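Hypothetic aldehyde deformylating oxygenase (Sulfolobus tokodaii, PDB 5V4T) binds iron(III) in a ferritin-like helical bundle and probably acts as an oxidoreductase, consistent with an aldehyde deformylating oxygenase activity. Local coordinates at residues 6-11 against 129-134; 14-19 against 66-71; 106-111 against 154-159; 160-165 against 207-212. All blocks are in the same frame, centred on the assembly; numbering follows the deposited sequence.

From the N terminus, 6-11 at the start of helix 10-23 meets 129-134, the link between helices 98-128 and 132-155, so interaction 1 closes a loop of more than a hundred residues. Interaction 2, 14-19 with 66-71, nests inside it and ties the same first helix to the turn after helix 49-67; the two contacts touch through Phe-134 on Tyr-67. Interaction 3 crosses interaction 1: 106-111 lies within that loop, while its partner 154-159 follows it. Interaction 4 comes next in series, pairing helix 159-179 with the C-terminal helix. Interactions 3 and 4 adjoin at the other end of the molecule, and interaction 3 includes an iron ligand.

Interaction 1: 6-11 against 129-134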
loop_
_atom_site.group_PDB
_atom_site.type_symbol
_atom_site.label_atom_id
_atom_site.label_comp_id
_atom_site.label_asym_id
_atom_site.label_seq_id
_atom_site.Cartn_x
_atom_site.Cartn_y
_atom_site.Cartn_z
ATOM N N PHE A 6 -21.160 12.668 0.515
ATOM C CA PHE A 6 -21.214 13.825 1.382
ATOM C C PHE A 6 -22.181 13.675 2.525
ATOM O O PHE A 6 -22.076 14.422 3.521
ATOM C CB PHE A 6 -21.423 15.144 0.570
ATOM C CG PHE A 6 -20.195 15.606 -0.103
ATOM C CD1 PHE A 6 -19.099 15.965 0.644
ATOM C CD2 PHE A 6 -20.078 15.596 -1.453
ATOM C CE1 PHE A 6 -17.937 16.354 0.018
ATOM C CE2 PHE A 6 -18.917 15.965 -2.081
ATOM C CZ PHE A 6 -17.855 16.365 -1.338
ATOM N N SER A 7 -23.074 12.693 2.470
ATOM C CA SER A 7 -23.876 12.406 3.625
ATOM C C SER A 7 -23.189 11.489 4.633
ATOM O O SER A 7 -23.682 11.246 5.710
ATOM C CB SER A 7 -25.234 11.877 3.179
ATOM O OG SER A 7 -25.125 10.788 2.367
ATOM N N THR A 8 -22.017 10.990 4.299
ATOM C CA THR A 8 -21.163 10.330 5.273
ATOM C C THR A 8 -20.598 11.349 6.291
ATOM O O THR A 8 -20.204 12.455 5.904
ATOM C CB THR A 8 -20.064 9.576 4.486
ATOM O OG1 THR A 8 -20.697 8.763 3.478
ATOM C CG2 THR A 8 -19.145 8.734 5.385
ATOM N N PRO A 9 -20.487 10.960 7.563
ATOM C CA PRO A 9 -19.901 11.871 8.542
ATOM C C PRO A 9 -18.518 12.363 8.191
ATOM O O PRO A 9 -17.702 11.648 7.615
ATOM C CB PRO A 9 -19.936 11.072 9.849
ATOM C CG PRO A 9 -21.106 10.160 9.663
ATOM C CD PRO A 9 -20.950 9.724 8.235
ATOM N N GLN A 10 -18.237 13.606 8.542
ATOM C CA GLN A 10 -17.005 14.220 8.156
ATOM C C GLN A 10 -15.758 13.478 8.633
ATOM O O GLN A 10 -14.823 13.325 7.874
ATOM C CB GLN A 10 -16.992 15.663 8.670
ATOM C CG GLN A 10 -15.753 16.375 8.206
ATOM C CD GLN A 10 -15.748 17.808 8.665
ATOM O OE1 GLN A 10 -16.558 18.601 8.208
ATOM N NE2 GLN A 10 -14.866 18.135 9.588
ATOM N N GLU A 11 -15.722 13.048 9.876
ATOM C CA GLU A 11 -14.526 12.322 10.402
ATOM C C GLU A 11 -14.251 11.007 9.643
ATOM O O GLU A 11 -13.104 10.570 9.464
ATOM C CB GLU A 11 -14.720 12.001 11.893
ATOM C CG GLU A 11 -14.477 13.160 12.853
ATOM C CD GLU A 11 -14.357 12.699 14.327
ATOM O OE1 GLU A 11 -15.047 11.734 14.741
ATOM O OE2 GLU A 11 -13.559 13.294 15.085
ATOM N N TYR A 129 -20.582 2.236 5.652
ATOM C CA TYR A 129 -21.210 3.488 5.240
ATOM C C TYR A 129 -21.865 3.410 3.871
ATOM O O TYR A 129 -22.241 4.425 3.287
ATOM C CB TYR A 129 -20.236 4.694 5.410
ATOM C CG TYR A 129 -19.974 4.957 6.857
ATOM C CD1 TYR A 129 -20.880 5.729 7.626
ATOM C CD2 TYR A 129 -18.918 4.353 7.513
ATOM C CE1 TYR A 129 -20.651 5.928 8.938
ATOM C CE2 TYR A 129 -18.722 4.520 8.871
ATOM C CZ TYR A 129 -19.613 5.299 9.582
ATOM O OH TYR A 129 -19.441 5.510 10.926
ATOM N N ASN A 130 -22.040 2.205 3.347
ATOM C CA ASN A 130 -22.731 2.019 2.094
ATOM C C ASN A 130 -22.208 2.809 0.910
ATOM O O ASN A 130 -22.989 3.218 0.045
ATOM C CB ASN A 130 -24.236 2.291 2.318
ATOM C CG ASN A 130 -24.777 1.463 3.456
ATOM O OD1 ASN A 130 -25.262 1.992 4.452
ATOM N ND2 ASN A 130 -24.593 0.175 3.367
ATOM N N LEU A 131 -20.871 2.942 0.827
ATOM C CA LEU A 131 -20.214 3.570 -0.294
ATOM C C LEU A 131 -19.917 2.493 -1.347
ATOM O O LEU A 131 -18.852 1.903 -1.363
ATOM C CB LEU A 131 -18.933 4.269 0.106
ATOM C CG LEU A 131 -19.149 5.397 1.155
ATOM C CD1 LEU A 131 -17.887 5.864 1.779
ATOM C CD2 LEU A 131 -19.890 6.558 0.447
ATOM N N LEU A 132 -20.883 2.202 -2.181
ATOM C CA LEU A 132 -20.854 0.954 -2.926
ATOM C C LEU A 132 -19.802 0.879 -4.005
ATOM O O LEU A 132 -19.127 -0.145 -4.107
ATOM C CB LEU A 132 -22.202 0.643 -3.569
ATOM C CG LEU A 132 -23.340 0.528 -2.590
ATOM C CD1 LEU A 132 -24.616 0.098 -3.304
ATOM C CD2 LEU A 132 -23.042 -0.452 -1.453
ATOM N N LYS A 133 -19.644 1.931 -4.816
ATOM C CA LYS A 133 -18.626 1.924 -5.849
ATOM C C LYS A 133 -17.251 1.940 -5.225
ATOM O O LYS A 133 -16.354 1.274 -5.713
ATOM C CB LYS A 133 -18.813 3.125 -6.783
ATOM C CG LYS A 133 -20.105 3.011 -7.557
ATOM C CD LYS A 133 -20.271 4.277 -8.393
ATOM C CE LYS A 133 -21.662 4.375 -8.931
ATOM N NZ LYS A 133 -21.765 5.673 -9.667
ATOM N N PHE A 134 -17.067 2.702 -4.159
ATOM C CA PHE A 134 -15.778 2.731 -3.494
ATOM C C PHE A 134 -15.437 1.327 -2.997
ATOM O O PHE A 134 -14.315 0.833 -3.180
ATOM C CB PHE A 134 -15.743 3.737 -2.351
ATOM C CG PHE A 134 -14.358 3.985 -1.817
ATOM C CD1 PHE A 134 -13.450 4.789 -2.480
ATOM C CD2 PHE A 134 -13.955 3.344 -0.682
ATOM C CE1 PHE A 134 -12.193 5.028 -1.967
ATOM C CE2 PHE A 134 -12.710 3.560 -0.168
ATOM C CZ PHE A 134 -11.836 4.433 -0.785
HETATM O O HOH W 1 -22.768 7.042 4.098
#
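Thr-8 and Tyr-129 bring the two segments nearest, CA to CA 6.8 Å, where the lead-in to helix 10-23, with Pro-9 at its N-cap position, passes the bend between helices 98-128 and 132-155. Helix 98-128 ends in a Schellman motif with Asn-130, at positive phi, as its C' residue, and Leu-131 takes the N-cap position of the next helix. Thr-8 divides its work between two branches: chi1 of -51° sets OG1 beside the backbone N and so puts CG2 anti to it, where it slants onto the Tyr-129 ring, 4.1 Å from CD1. Further along the same ring, Pro-9 CD comes obliquely to within 3.9 Å of Tyr-129 CE1. Thr-8 OG1 passes Leu-131 CD2 at 3.8 Å and bonds to Asn-4 O and to a water. This water lies 2.8 Å from Thr-8 OG1 and donates to Tyr-129 O, also at 2.8 Å. Replacing Tyr-129 by an alanine would probably leave Thr-8 CG2 and Pro-9 CD without the ring they lean on and open a gap beside Ile-12. The direct contact is thus apolar and modest, and the polar links run through a water and through Asn-4, which also bonds to Asn-130 O.

Interaction 2: 14-19 against 66-71; sequences EGIKYL and EYFKED
Lys-17 spans the contact, its aliphatic part beside Phe-68 and its amine at Asp-71. The close-packed part is buried. Ile-16 CG2 comes to the edge of the Phe-68 ring, near its plane, 4.1 Å from CZ; Lys-17 CG approaches CE1 of that ring obliquely at 3.9 Å. One face of the ring is taken by its neighbour, Tyr-67 CD2 standing 3.6 Å above its centre, while Ile-16 also packs on Leu-122 and Thr-125 of helix 98-128. Toward the partly exposed Asp-71, on the solvent side, the contact turns polar. A bend in the lysine chain (chi3 72°) carries NZ to 2.8 Å from Asp-71 OD1, a salt bridge entering from above the carboxylate, 54° out of its plane. NZ also bonds to Pro-72 O and Thr-75 OG1, and Asp-71 OD2 is held by Trp-5 NE1. A methionine in place of Lys-17 would probably leave Asp-71 OD1 without its positive mate and the 71-75 loop less firmly tied. The arrangement is a type I beta turn, closed by Asp-71 N to Phe-68 O, that follows helix 49-67 of a ferritin-like bundle and is salt-bridged to the first helix.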
loop_
_atom_site.group_PDB
_atom_site.type_symbol
_atom_site.label_atom_id
_atom_site.label_comp_id
_atom_site.label_asym_id
_atom_site.label_seq_id
_atom_site.Cartn_x
_atom_site.Cartn_y
_atom_site.Cartn_z
ATOM N N GLU A 14 -12.816 12.044 6.347
ATOM C CA GLU A 14 -11.432 12.432 6.540
ATOM C C GLU A 14 -10.502 11.237 6.662
ATOM O O GLU A 14 -9.388 11.244 6.133
ATOM C CB GLU A 14 -11.255 13.293 7.793
ATOM C CG GLU A 14 -11.711 14.716 7.454
ATOM C CD GLU A 14 -11.799 15.627 8.669
ATOM O OE1 GLU A 14 -11.584 15.160 9.818
ATOM O OE2 GLU A 14 -12.133 16.808 8.435
ATOM N N GLY A 15 -10.987 10.230 7.371
ATOM C CA GLY A 15 -10.209 9.013 7.562
ATOM C C GLY A 15 -10.045 8.220 6.281
ATOM O O GLY A 15 -8.953 7.657 5.996
ATOM N N ILE A 16 -11.109 8.132 5.517
ATOM C CA ILE A 16 -11.047 7.454 4.233
ATOM C C ILE A 16 -10.101 8.153 3.282
ATOM O O ILE A 16 -9.302 7.531 2.571
ATOM C CB ILE A 16 -12.466 7.315 3.602
ATOM C CG1 ILE A 16 -13.330 6.388 4.476
ATOM C CG2 ILE A 16 -12.380 6.945 2.116
ATOM C CD1 ILE A 16 -14.747 6.215 4.017
ATOM N N LYS A 17 -10.186 9.488 3.226
ATOM C CA LYS A 17 -9.273 10.210 2.402
ATOM C C LYS A 17 -7.851 10.050 2.861
ATOM O O LYS A 17 -6.938 9.998 2.040
ATOM C CB LYS A 17 -9.614 11.713 2.384
ATOM C CG LYS A 17 -10.826 12.022 1.545
ATOM C CD LYS A 17 -11.069 13.535 1.559
ATOM C CE LYS A 17 -10.029 14.258 0.731
ATOM N NZ LYS A 17 -10.286 15.741 0.744
ATOM N N TYR A 18 -7.632 10.012 4.167
ATOM C CA TYR A 18 -6.255 9.903 4.680
ATOM C C TYR A 18 -5.601 8.588 4.274
ATOM O O TYR A 18 -4.481 8.565 3.724
ATOM C CB TYR A 18 -6.241 10.010 6.156
ATOM C CG TYR A 18 -4.894 9.815 6.811
ATOM C CD1 TYR A 18 -3.905 10.807 6.722
ATOM C CD2 TYR A 18 -4.563 8.620 7.439
ATOM C CE1 TYR A 18 -2.689 10.630 7.339
ATOM C CE2 TYR A 18 -3.325 8.453 8.069
ATOM C CZ TYR A 18 -2.390 9.488 7.981
ATOM O OH TYR A 18 -1.130 9.343 8.554
ATOM N N LEU A 19 -6.381 7.539 4.434
ATOM C CA LEU A 19 -5.896 6.215 4.040
ATOM C C LEU A 19 -5.765 6.090 2.535
ATOM O O LEU A 19 -4.824 5.511 2.033
ATOM C CB LEU A 19 -6.774 5.101 4.598
ATOM C CG LEU A 19 -6.636 4.919 6.088
ATOM C CD1 LEU A 19 -7.777 4.037 6.547
ATOM C CD2 LEU A 19 -5.261 4.360 6.487
ATOM N N GLU A 66 -9.935 9.229 -10.005
ATOM C CA GLU A 66 -11.294 9.415 -10.481
ATOM C C GLU A 66 -12.305 9.516 -9.366
ATOM O O GLU A 66 -13.199 10.349 -9.390
ATOM C CB GLU A 66 -11.709 8.270 -11.402
ATOM C CG GLU A 66 -10.953 8.276 -12.737
ATOM C CD GLU A 66 -11.100 9.599 -13.518
ATOM O OE1 GLU A 66 -12.191 10.257 -13.448
ATOM O OE2 GLU A 66 -10.114 9.982 -14.208
ATOM N N TYR A 67 -12.175 8.665 -8.346
ATOM C CA TYR A 67 -13.118 8.687 -7.284
ATOM C C TYR A 67 -13.127 10.043 -6.553
ATOM O O TYR A 67 -14.209 10.501 -6.157
ATOM C CB TYR A 67 -12.844 7.567 -6.252
ATOM C CG TYR A 67 -13.990 7.367 -5.293
ATOM C CD1 TYR A 67 -15.054 6.543 -5.611
ATOM C CD2 TYR A 67 -14.056 8.093 -4.089
ATOM C CE1 TYR A 67 -16.142 6.386 -4.736
ATOM C CE2 TYR A 67 -15.155 7.957 -3.216
ATOM C CZ TYR A 67 -16.196 7.097 -3.555
ATOM O OH TYR A 67 -17.260 7.007 -2.693
ATOM N N PHE A 68 -11.948 10.587 -6.322
ATOM C CA PHE A 68 -11.792 11.794 -5.504
ATOM C C PHE A 68 -11.676 13.086 -6.339
ATOM O O PHE A 68 -11.305 14.127 -5.786
ATOM C CB PHE A 68 -10.644 11.650 -4.542
ATOM C CG PHE A 68 -10.936 10.647 -3.450
ATOM C CD1 PHE A 68 -11.878 10.896 -2.480
ATOM C CD2 PHE A 68 -10.292 9.417 -3.437
ATOM C CE1 PHE A 68 -12.155 9.981 -1.470
ATOM C CE2 PHE A 68 -10.554 8.491 -2.400
ATOM C CZ PHE A 68 -11.442 8.771 -1.418
ATOM N N LYS A 69 -12.034 13.003 -7.608
ATOM C CA LYS A 69 -12.173 14.251 -8.445
ATOM C C LYS A 69 -12.832 15.391 -7.649
ATOM O O LYS A 69 -12.380 16.526 -7.683
ATOM C CB LYS A 69 -13.067 13.977 -9.673
ATOM C CG LYS A 69 -12.428 13.235 -10.830
ATOM C CD LYS A 69 -11.061 13.803 -11.139
ATOM C CE LYS A 69 -10.510 13.324 -12.460
ATOM N NZ LYS A 69 -9.082 13.696 -12.460
ATOM N N GLU A 70 -13.927 15.052 -6.968
ATOM C CA GLU A 70 -14.801 15.999 -6.238
ATOM C C GLU A 70 -14.539 16.159 -4.749
ATOM O O GLU A 70 -15.313 16.792 -3.984
ATOM C CB GLU A 70 -16.252 15.658 -6.559
ATOM C CG GLU A 70 -16.477 15.762 -8.073
ATOM C CD GLU A 70 -17.906 15.523 -8.522
ATOM O OE1 GLU A 70 -18.714 15.007 -7.730
ATOM O OE2 GLU A 70 -18.235 15.865 -9.689
ATOM N N ASP A 71 -13.436 15.585 -4.304
ATOM C CA ASP A 71 -12.997 15.760 -2.937
ATOM C C ASP A 71 -11.525 15.376 -2.949
ATOM O O ASP A 71 -11.119 14.363 -2.398
ATOM C CB ASP A 71 -13.842 14.963 -1.975
ATOM C CG ASP A 71 -13.680 15.380 -0.520
ATOM O OD1 ASP A 71 -12.824 16.248 -0.196
ATOM O OD2 ASP A 71 -14.435 14.851 0.318
#

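Interaction 3: 106-111 against 154-159; sequences FHMITE and SLIEDK. With FE (Fe (III) ion), chain C.
His-107 presents one face of its imidazole to Leu-155, whose CD1 lies 4.1 Å from CE1, the two side chains crossing at about a right angle. Phe-106 CD2 is on the opposite face, 4.0 Å above the ring plane and offset toward its rim, so the imidazole is sandwiched between aliphatic and aromatic groups. The Phe-106 ring in turn meets His-107 ND1 at its edge, in plane. Rotation of the imidazole is further fixed by the hydrogen bond of NE2 to Gln-53 OE1. A second, looser apolar touch joins Met-108 CG to Ile-156 CD1 at 4.3 Å. Glu-111 points elsewhere, to the iron: its chain leaves CB with CG beside the backbone N (chi1 -57°), runs extended to the carboxylate, and binds through OE2 alone at 1.9 Å. Glu-57, Glu-145 and His-148 are further ligands, with a water 2.1 Å from the metal; the side chain of His-107 is about 5 Å from that of His-148. A pi-type turn, Glu-111 N bonding to Phe-106 O, widens the helix here. The contact sets helix 98-128 against the last part of helix 132-155 and the loop that follows it, with Met-108 and Ile-156 reaching on to Val-166 and Ala-162 of helix 159-179.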
loop_
_atom_site.group_PDB
_atom_site.type_symbol
_atom_site.label_atom_id
_atom_site.label_comp_id
_atom_site.label_asym_id
_atom_site.label_seq_id
_atom_site.Cartn_x
_atom_site.Cartn_y
_atom_site.Cartn_z
ATOM N N PHE A 106 8.744 -3.498 -1.215
ATOM C CA PHE A 106 7.452 -3.200 -1.858
ATOM C C PHE A 106 6.522 -4.388 -1.745
ATOM O O PHE A 106 5.503 -4.314 -0.977
ATOM C CB PHE A 106 7.608 -2.797 -3.323
ATOM C CG PHE A 106 6.327 -2.258 -3.880
ATOM C CD1 PHE A 106 5.847 -1.005 -3.491
ATOM C CD2 PHE A 106 5.592 -3.002 -4.772
ATOM C CE1 PHE A 106 4.631 -0.542 -3.945
ATOM C CE2 PHE A 106 4.375 -2.520 -5.249
ATOM C CZ PHE A 106 3.895 -1.296 -4.826
ATOM N N HIS A 107 6.811 -5.526 -2.370
ATOM C CA HIS A 107 5.813 -6.569 -2.335
ATOM C C HIS A 107 5.490 -7.047 -0.926
ATOM O O HIS A 107 4.337 -7.310 -0.587
ATOM C CB HIS A 107 6.178 -7.705 -3.254
ATOM C CG HIS A 107 6.383 -7.270 -4.676
ATOM N ND1 HIS A 107 7.461 -6.520 -5.106
ATOM C CD2 HIS A 107 5.589 -7.423 -5.758
ATOM C CE1 HIS A 107 7.346 -6.268 -6.394
ATOM N NE2 HIS A 107 6.220 -6.820 -6.819
ATOM N N MET A 108 6.521 -7.346 -0.132
ATOM C CA MET A 108 6.253 -7.902 1.197
ATOM C C MET A 108 5.769 -6.863 2.188
ATOM O O MET A 108 4.738 -7.070 2.774
ATOM C CB MET A 108 7.515 -8.605 1.784
ATOM C CG MET A 108 8.006 -9.777 0.951
ATOM S SD MET A 108 6.863 -11.162 0.763
ATOM C CE MET A 108 6.272 -10.911 -0.927
ATOM N N ILE A 109 6.508 -5.782 2.378
ATOM C CA ILE A 109 6.178 -4.838 3.429
ATOM C C ILE A 109 5.036 -3.903 2.970
ATOM O O ILE A 109 4.118 -3.602 3.698
ATOM C CB ILE A 109 7.435 -4.063 3.898
ATOM C CG1 ILE A 109 8.351 -4.933 4.766
ATOM C CG2 ILE A 109 7.103 -2.744 4.567
ATOM C CD1 ILE A 109 7.816 -5.232 6.161
ATOM N N THR A 110 5.171 -3.364 1.784
ATOM C CA THR A 110 4.215 -2.322 1.360
ATOM C C THR A 110 2.922 -2.955 0.951
ATOM O O THR A 110 1.863 -2.565 1.457
ATOM C CB THR A 110 4.776 -1.424 0.244
ATOM O OG1 THR A 110 6.023 -0.859 0.681
ATOM C CG2 THR A 110 3.841 -0.308 -0.111
ATOM N N GLU A 111 2.967 -3.918 0.041
ATOM C CA GLU A 111 1.766 -4.616 -0.380
ATOM C C GLU A 111 1.294 -5.629 0.637
ATOM O O GLU A 111 0.096 -5.731 0.878
ATOM C CB GLU A 111 1.963 -5.246 -1.759
ATOM C CG GLU A 111 2.365 -4.233 -2.833
ATOM C CD GLU A 111 2.547 -4.854 -4.224
ATOM O OE1 GLU A 111 3.308 -5.825 -4.342
ATOM O OE2 GLU A 111 1.961 -4.377 -5.244
ATOM N N SER A 154 7.843 -14.874 -5.732
ATOM C CA SER A 154 8.553 -15.476 -6.795
ATOM C C SER A 154 9.854 -14.787 -7.180
ATOM O O SER A 154 10.736 -15.446 -7.762
ATOM C CB SER A 154 7.582 -15.644 -8.040
ATOM O OG SER A 154 7.634 -14.523 -8.841
ATOM N N LEU A 155 10.045 -13.523 -6.843
ATOM C CA LEU A 155 11.211 -12.733 -7.100
ATOM C C LEU A 155 12.341 -13.010 -6.092
ATOM O O LEU A 155 13.489 -12.601 -6.310
ATOM C CB LEU A 155 10.926 -11.236 -7.054
ATOM C CG LEU A 155 9.959 -10.729 -8.138
ATOM C CD1 LEU A 155 9.668 -9.238 -7.907
ATOM C CD2 LEU A 155 10.479 -11.031 -9.539
ATOM N N ILE A 156 11.985 -13.634 -4.969
ATOM C CA ILE A 156 12.960 -13.920 -3.905
ATOM C C ILE A 156 13.653 -15.245 -4.129
ATOM O O ILE A 156 12.996 -16.310 -4.229
ATOM C CB ILE A 156 12.243 -13.904 -2.547
ATOM C CG1 ILE A 156 11.820 -12.474 -2.271
ATOM C CG2 ILE A 156 13.171 -14.394 -1.426
ATOM C CD1 ILE A 156 10.714 -12.352 -1.238
ATOM N N GLU A 157 14.971 -15.197 -4.082
ATOM C CA GLU A 157 15.775 -16.416 -4.075
ATOM C C GLU A 157 16.531 -16.614 -2.776
ATOM O O GLU A 157 16.587 -17.729 -2.249
ATOM C CB GLU A 157 16.806 -16.395 -5.199
ATOM C CG GLU A 157 16.365 -15.645 -6.442
ATOM C CD GLU A 157 15.559 -16.494 -7.391
ATOM O OE1 GLU A 157 14.727 -17.308 -6.910
ATOM O OE2 GLU A 157 15.773 -16.334 -8.626
ATOM N N ASP A 158 17.175 -15.570 -2.340
ATOM C CA ASP A 158 17.942 -15.640 -1.075
ATOM C C ASP A 158 17.013 -15.456 0.116
ATOM O O ASP A 158 16.738 -14.330 0.517
ATOM C CB ASP A 158 18.990 -14.572 -1.092
ATOM C CG ASP A 158 20.047 -14.685 0.042
ATOM O OD1 ASP A 158 19.790 -15.269 1.101
ATOM O OD2 ASP A 158 21.136 -14.056 -0.143
ATOM N N LYS A 159 16.581 -16.566 0.656
ATOM C CA LYS A 159 15.552 -16.587 1.727
ATOM C C LYS A 159 16.026 -15.881 2.954
ATOM O O LYS A 159 15.298 -15.038 3.532
ATOM C CB LYS A 159 15.138 -18.028 2.064
ATOM C CG LYS A 159 14.366 -18.780 0.994
ATOM C CD LYS A 159 14.079 -20.200 1.478
ATOM C CE LYS A 159 13.438 -20.960 0.359
ATOM N NZ LYS A 159 12.715 -22.121 0.900
HETATM FE FE FE C . 0.206 -3.696 -5.681
HETATM O O HOH W 2 0.313 -1.962 -4.556
#

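Interaction 4: 160-165 against 207-212; sequences EYAVKR and NKILGS
Val-163 has CG1 anti to its backbone N (chi1 173°), which leaves CG2 as the branch turned to Ile-209 and Leu-210; in Ile-209 chi1 of -64° puts CG1 beside the backbone N and leaves CG2 anti to it, where it meets the valine. The two methyls are 3.9 Å apart, Val-163 CG2 to Ile-209 CG2, the side chains sliding past each other in opposite directions. Leu-210 comes across at about a right angle and sets CD2 3.8 Å from Val-163 CG2, which thus packs against both residues. Beside it, Ala-162 CB touches Ile-209 CG2 at 4.3 Å. The segments 160-165 and 207-211 of their helices run antiparallel, axes 9.8 Å apart at 176°, and Val-163 and Ile-209 are nearest by CA. Ile-209 also leans on Leu-153 and Ile-156, placing the C-terminal helix over the junction between helices 132-155 and 159-179. Just beyond, Ser-212 OG turns back to donate to Lys-208 O, and Lys-159 NZ holds Ser-212 O. Gly-211 and Ser-212 probably belong to an expression-tag linker. Between the two helices, then, the direct contact is wholly aliphatic, a small patch whose Leu-210 side is exposed; what holds it is shape and burial of methyl groups.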
loop_
_atom_site.group_PDB
_atom_site.type_symbol
_atom_site.label_atom_id
_atom_site.label_comp_id
_atom_site.label_asym_id
_atom_site.label_seq_id
_atom_site.Cartn_x
_atom_site.Cartn_y
_atom_site.Cartn_z
ATOM N N GLU A 160 17.244 -16.140 3.384
ATOM C CA GLU A 160 17.776 -15.474 4.568
ATOM C C GLU A 160 17.891 -13.961 4.421
ATOM O O GLU A 160 17.458 -13.192 5.310
ATOM C CB GLU A 160 19.134 -16.126 4.915
ATOM C CG GLU A 160 19.818 -15.567 6.137
ATOM C CD GLU A 160 21.229 -16.138 6.365
ATOM O OE1 GLU A 160 21.645 -17.145 5.724
ATOM O OE2 GLU A 160 21.935 -15.577 7.250
ATOM N N TYR A 161 18.387 -13.468 3.258
ATOM C CA TYR A 161 18.460 -12.075 3.043
ATOM C C TYR A 161 17.055 -11.415 3.041
ATOM O O TYR A 161 16.838 -10.335 3.607
ATOM C CB TYR A 161 19.086 -11.819 1.668
ATOM C CG TYR A 161 19.221 -10.376 1.312
ATOM C CD1 TYR A 161 20.242 -9.596 1.761
ATOM C CD2 TYR A 161 18.290 -9.779 0.440
ATOM C CE1 TYR A 161 20.363 -8.237 1.378
ATOM C CE2 TYR A 161 18.405 -8.449 0.069
ATOM C CZ TYR A 161 19.492 -7.711 0.515
ATOM O OH TYR A 161 19.636 -6.409 0.208
ATOM N N ALA A 162 16.102 -12.101 2.423
ATOM C CA ALA A 162 14.739 -11.540 2.324
ATOM C C ALA A 162 14.027 -11.443 3.682
ATOM O O ALA A 162 13.430 -10.439 4.014
ATOM C CB ALA A 162 13.898 -12.354 1.338
ATOM N N VAL A 163 14.201 -12.483 4.474
ATOM C CA VAL A 163 13.619 -12.448 5.826
ATOM C C VAL A 163 14.219 -11.305 6.611
ATOM O O VAL A 163 13.505 -10.575 7.269
ATOM C CB VAL A 163 13.769 -13.800 6.532
ATOM C CG1 VAL A 163 13.319 -13.715 7.994
ATOM C CG2 VAL A 163 13.003 -14.872 5.827
ATOM N N LYS A 164 15.579 -11.169 6.600
ATOM C CA LYS A 164 16.215 -10.091 7.322
ATOM C C LYS A 164 15.733 -8.701 6.834
ATOM O O LYS A 164 15.511 -7.796 7.658
ATOM C CB LYS A 164 17.740 -10.218 7.260
ATOM C CG LYS A 164 18.263 -11.426 8.023
ATOM C CD LYS A 164 19.776 -11.602 7.897
ATOM C CE LYS A 164 20.529 -10.270 7.776
ATOM N NZ LYS A 164 21.992 -10.365 8.172
ATOM N N ARG A 165 15.529 -8.551 5.513
ATOM C CA ARG A 165 14.971 -7.336 4.975
ATOM C C ARG A 165 13.606 -7.018 5.542
ATOM O O ARG A 165 13.330 -5.828 5.915
ATOM C CB ARG A 165 14.840 -7.378 3.458
ATOM C CG ARG A 165 16.142 -7.275 2.698
ATOM C CD ARG A 165 16.556 -5.871 2.403
ATOM N NE ARG A 165 15.614 -5.205 1.534
ATOM C CZ ARG A 165 15.651 -3.924 1.287
ATOM N NH1 ARG A 165 16.659 -3.182 1.785
ATOM N NH2 ARG A 165 14.774 -3.373 0.483
ATOM N N ASN A 207 6.912 -16.703 6.988
ATOM C CA ASN A 207 6.660 -18.106 6.839
ATOM C C ASN A 207 6.573 -18.585 5.381
ATOM O O ASN A 207 7.066 -19.675 5.031
ATOM C CB ASN A 207 5.419 -18.470 7.569
ATOM C CG ASN A 207 5.589 -18.393 9.082
ATOM O OD1 ASN A 207 6.700 -18.322 9.575
ATOM N ND2 ASN A 207 4.490 -18.519 9.805
ATOM N N LYS A 208 5.953 -17.769 4.541
ATOM C CA LYS A 208 5.788 -18.119 3.133
ATOM C C LYS A 208 7.145 -18.078 2.407
ATOM O O LYS A 208 7.460 -18.970 1.615
ATOM C CB LYS A 208 4.842 -17.140 2.482
ATOM C CG LYS A 208 3.403 -17.604 2.536
ATOM C CD LYS A 208 3.136 -18.584 1.384
ATOM C CE LYS A 208 1.751 -18.451 0.777
ATOM N NZ LYS A 208 1.219 -19.790 0.383
ATOM N N ILE A 209 7.960 -17.077 2.741
ATOM C CA ILE A 209 9.336 -16.974 2.215
ATOM C C ILE A 209 10.165 -18.233 2.583
ATOM O O ILE A 209 10.865 -18.813 1.740
ATOM C CB ILE A 209 10.105 -15.725 2.643
ATOM C CG1 ILE A 209 9.452 -14.424 2.096
ATOM C CG2 ILE A 209 11.567 -15.795 2.274
ATOM C CD1 ILE A 209 9.936 -13.218 2.783
ATOM N N LEU A 210 10.076 -18.632 3.847
ATOM C CA LEU A 210 10.790 -19.806 4.310
ATOM C C LEU A 210 10.255 -21.131 3.787
ATOM O O LEU A 210 11.006 -22.102 3.746
ATOM C CB LEU A 210 10.921 -19.785 5.839
ATOM C CG LEU A 210 11.808 -18.643 6.288
ATOM C CD1 LEU A 210 11.877 -18.629 7.798
ATOM C CD2 LEU A 210 13.225 -18.631 5.777
ATOM N N GLY A 211 8.996 -21.159 3.399
ATOM C CA GLY A 211 8.362 -22.361 2.852
ATOM C C GLY A 211 8.479 -22.588 1.370
ATOM O O GLY A 211 8.088 -23.661 0.927
ATOM N N SER A 212 9.049 -21.644 0.597
ATOM C CA SER A 212 9.088 -21.744 -0.889
ATOM C C SER A 212 9.960 -22.857 -1.436
ATOM O O SER A 212 11.062 -23.003 -0.914
ATOM C CB SER A 212 9.624 -20.471 -1.508
ATOM O OG SER A 212 8.876 -19.378 -1.069
#